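Local coordinates for cyclic nucleotide-binding protein (Ruegeria pomeroyi, PDB 3FX3) that probably acts as a DNA-binding transcription regulator of the Crp type, pairing a cyclic nucleotide-binding domain with a helix-turn-helix domain, at residues L183-L188 and E193-A198. Residues are numbered along the deposited sequence; the frame is centred on the assembly and turned at random.
With PO4 (phosphate ion), chain H.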
ATOM      1  N   LEU B 183      -2.210  -2.366 -22.355  1.00 32.38           N
ATOM      2  CA  LEU B 183      -1.463  -2.767 -21.170  1.00 31.41           C
ATOM      3  C   LEU B 183      -1.436  -1.657 -20.128  1.00 30.70           C
ATOM      4  O   LEU B 183      -1.541  -1.924 -18.938  1.00 29.23           O
ATOM      5  CB  LEU B 183      -0.029  -3.163 -21.541  1.00 31.54           C
ATOM      6  CG  LEU B 183       0.091  -4.401 -22.454  1.00 31.53           C
ATOM      7  CD1 LEU B 183       1.496  -4.549 -22.976  1.00 29.20           C
ATOM      8  CD2 LEU B 183      -0.345  -5.682 -21.724  1.00 30.06           C
ATOM      9  N   ILE B 184      -1.310  -0.409 -20.569  1.00 30.45           N
ATOM     10  CA  ILE B 184      -1.320   0.731 -19.631  1.00 30.05           C
ATOM     11  C   ILE B 184      -2.737   0.911 -19.068  1.00 29.54           C
ATOM     12  O   ILE B 184      -2.928   1.157 -17.868  1.00 29.51           O
ATOM     13  CB  ILE B 184      -0.858   2.037 -20.316  1.00 30.49           C
ATOM     14  CG1 ILE B 184       0.573   1.873 -20.838  1.00 32.60           C
ATOM     15  CG2 ILE B 184      -0.933   3.220 -19.362  1.00 30.70           C
ATOM     16  CD1 ILE B 184       1.528   1.244 -19.836  1.00 31.94           C
ATOM     17  N   ALA B 185      -3.727   0.729 -19.925  1.00 28.54           N
ATOM     18  CA  ALA B 185      -5.114   0.870 -19.517  1.00 28.45           C
ATOM     19  C   ALA B 185      -5.411  -0.130 -18.420  1.00 27.76           C
ATOM     20  O   ALA B 185      -5.987   0.231 -17.390  1.00 27.91           O
ATOM     21  CB  ALA B 185      -6.073   0.683 -20.729  1.00 27.31           C
ATOM     22  N   GLY B 186      -5.001  -1.375 -18.636  1.00 27.96           N
ATOM     23  CA  GLY B 186      -5.111  -2.425 -17.619  1.00 28.40           C
ATOM     24  C   GLY B 186      -4.478  -2.002 -16.300  1.00 29.56           C
ATOM     25  O   GLY B 186      -5.080  -2.121 -15.212  1.00 30.21           O
ATOM     26  N   ARG B 187      -3.269  -1.475 -16.374  1.00 29.41           N
ATOM     27  CA  ARG B 187      -2.574  -1.110 -15.166  1.00 30.48           C
ATOM     28  C   ARG B 187      -3.312  -0.003 -14.371  1.00 30.34           C
ATOM     29  O   ARG B 187      -3.353  -0.021 -13.117  1.00 30.49           O
ATOM     30  CB  ARG B 187      -1.166  -0.662 -15.491  1.00 30.65           C
ATOM     31  CG  ARG B 187      -0.364  -0.416 -14.246  1.00 34.19           C
ATOM     32  CD  ARG B 187       1.135  -0.397 -14.501  1.00 36.30           C
ATOM     33  NE  ARG B 187       1.785   0.282 -13.396  1.00 37.79           N
ATOM     34  CZ  ARG B 187       3.096   0.290 -13.145  1.00 39.01           C
ATOM     35  NH1 ARG B 187       3.975  -0.391 -13.881  1.00 35.77           N
ATOM     36  NH2 ARG B 187       3.523   0.964 -12.088  1.00 39.80           N
ATOM     37  N   LEU B 188      -3.897   0.944 -15.096  1.00 29.86           N
ATOM     38  CA  LEU B 188      -4.582   2.035 -14.469  1.00 30.41           C
ATOM     39  C   LEU B 188      -6.046   1.722 -14.213  1.00 30.49           C
ATOM     40  O   LEU B 188      -6.786   2.568 -13.749  1.00 30.37           O
ATOM     41  CB  LEU B 188      -4.418   3.314 -15.299  1.00 30.81           C
ATOM     42  CG  LEU B 188      -2.966   3.773 -15.447  1.00 30.65           C
ATOM     43  CD1 LEU B 188      -2.902   4.963 -16.368  1.00 30.44           C
ATOM     44  CD2 LEU B 188      -2.319   4.091 -14.086  1.00 30.63           C
ATOM     45  N   GLU B 193     -10.748   3.142 -24.254  1.00 35.74           N
ATOM     46  CA  GLU B 193     -11.217   4.389 -24.819  1.00 35.86           C
ATOM     47  C   GLU B 193     -11.095   5.538 -23.815  1.00 35.47           C
ATOM     48  O   GLU B 193     -10.869   6.696 -24.209  1.00 34.76           O
ATOM     49  CB  GLU B 193     -12.646   4.231 -25.392  1.00 37.03           C
ATOM     50  CG  GLU B 193     -13.791   3.950 -24.390  1.00 39.03           C
ATOM     51  CD  GLU B 193     -13.912   2.471 -23.916  1.00 41.26           C
ATOM     52  OE1 GLU B 193     -13.102   1.570 -24.266  1.00 37.50           O
ATOM     53  OE2 GLU B 193     -14.874   2.224 -23.154  1.00 45.60           O
ATOM     54  N   SER B 194     -11.223   5.217 -22.521  1.00 34.93           N
ATOM     55  CA  SER B 194     -10.981   6.197 -21.463  1.00 34.68           C
ATOM     56  C   SER B 194      -9.529   6.643 -21.450  1.00 33.35           C
ATOM     57  O   SER B 194      -9.252   7.827 -21.315  1.00 33.10           O
ATOM     58  CB  SER B 194     -11.349   5.655 -20.083  1.00 34.99           C
ATOM     59  OG  SER B 194     -12.741   5.460 -19.968  1.00 36.69           O
ATOM     60  N   LEU B 195      -8.607   5.700 -21.589  1.00 32.31           N
ATOM     61  CA  LEU B 195      -7.185   6.054 -21.678  1.00 32.01           C
ATOM     62  C   LEU B 195      -6.937   6.984 -22.866  1.00 32.40           C
ATOM     63  O   LEU B 195      -6.155   7.936 -22.760  1.00 32.50           O
ATOM     64  CB  LEU B 195      -6.296   4.810 -21.784  1.00 31.21           C
ATOM     65  CG  LEU B 195      -4.789   5.065 -21.824  1.00 30.24           C
ATOM     66  CD1 LEU B 195      -4.359   5.836 -20.598  1.00 29.11           C
ATOM     67  CD2 LEU B 195      -3.991   3.780 -21.946  1.00 27.72           C
ATOM     68  N   SER B 196      -7.619   6.724 -23.978  1.00 32.88           N
ATOM     69  CA  SER B 196      -7.455   7.545 -25.185  1.00 33.55           C
ATOM     70  C   SER B 196      -7.946   8.977 -25.012  1.00 33.72           C
ATOM     71  O   SER B 196      -7.282   9.929 -25.459  1.00 32.80           O
ATOM     72  CB  SER B 196      -8.144   6.892 -26.393  1.00 33.41           C
ATOM     73  OG  SER B 196      -7.398   5.759 -26.779  1.00 35.06           O
ATOM     74  N   ARG B 197      -9.114   9.119 -24.390  1.00 34.44           N
ATOM     75  CA  ARG B 197      -9.625  10.438 -24.027  1.00 35.37           C
ATOM     76  C   ARG B 197      -8.627  11.152 -23.122  1.00 35.06           C
ATOM     77  O   ARG B 197      -8.344  12.333 -23.326  1.00 35.02           O
ATOM     78  CB  ARG B 197     -10.952  10.336 -23.275  1.00 36.25           C
ATOM     79  CG  ARG B 197     -12.127   9.859 -24.119  1.00 39.83           C
ATOM     80  CD  ARG B 197     -13.492  10.188 -23.446  1.00 44.59           C
ATOM     81  NE  ARG B 197     -13.927   9.160 -22.480  1.00 47.99           N
ATOM     82  CZ  ARG B 197     -14.433   7.958 -22.800  1.00 49.60           C
ATOM     83  NH1 ARG B 197     -14.790   7.120 -21.822  1.00 50.79           N
ATOM     84  NH2 ARG B 197     -14.576   7.578 -24.078  1.00 49.07           N
ATOM     85  N   ALA B 198      -8.084  10.435 -22.137  1.00 33.74           N
ATOM     86  CA  ALA B 198      -7.151  11.065 -21.213  1.00 33.72           C
ATOM     87  C   ALA B 198      -5.971  11.621 -21.989  1.00 33.54           C
ATOM     88  O   ALA B 198      -5.601  12.776 -21.796  1.00 32.76           O
ATOM     89  CB  ALA B 198      -6.685  10.105 -20.099  1.00 32.81           C
TER
HETATM   90  P   PO4 H 237     -13.694   9.300 -18.737  1.00114.44           P
HETATM   91  O1  PO4 H 237     -14.235   7.886 -18.771  1.00113.76           O
HETATM   92  O2  PO4 H 237     -14.144  10.016 -19.987  1.00115.23           O
HETATM   93  O3  PO4 H 237     -12.177   9.327 -18.706  1.00114.35           O
HETATM   94  O4  PO4 H 237     -14.235  10.025 -17.525  1.00114.39           O
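Ala185 and Leu195 face each other where two successive helices, 182-187 and 192-203, come together, their CA atoms 6.0 Å apart. These are the two helices of the helix-turn-helix in the Crp-like domain; in this family the second one normally reads DNA. Leu195 reaches across with one branch. Its CG stands anti to the backbone N (chi1 -178°) and points at the first helix; chi2 of 57° then leaves CD2 as the touching branch. Leu195 CD2 lies 3.9 Å from Ala185 CB and 3.7 Å from Ala185 N. Leu195 CD2 also lies 3.9 Å from Ile184 CB, near the CG2 methyl. The CG1-CD1 arm of Ile184, with CG1 anti to the carbonyl carbon, heads off from Leu195. All three residues are buried.

Away from this apolar seam, Arg197 holds a phosphate ion, probably from the crystallisation liquor. The guanidinium meets it at its edge: Arg197 NE is 2.6 Å from phosphate O2, and Arg197 NH1 gives a longer, nearly straight bond to phosphate O1 (174°). Ser194 OG lies 3.1 Å from phosphate O1.

Helix 154-165 packs beside both helices, with Val158 on Leu195 and Phe161 on Leu188. Ile184 also touches Trp62 of strand 62-68, and Arg187 forms salt bridges to Glu84 and to Glu147 of the second subunit. The first helix thus borders both the nucleotide-binding domain and the other subunit.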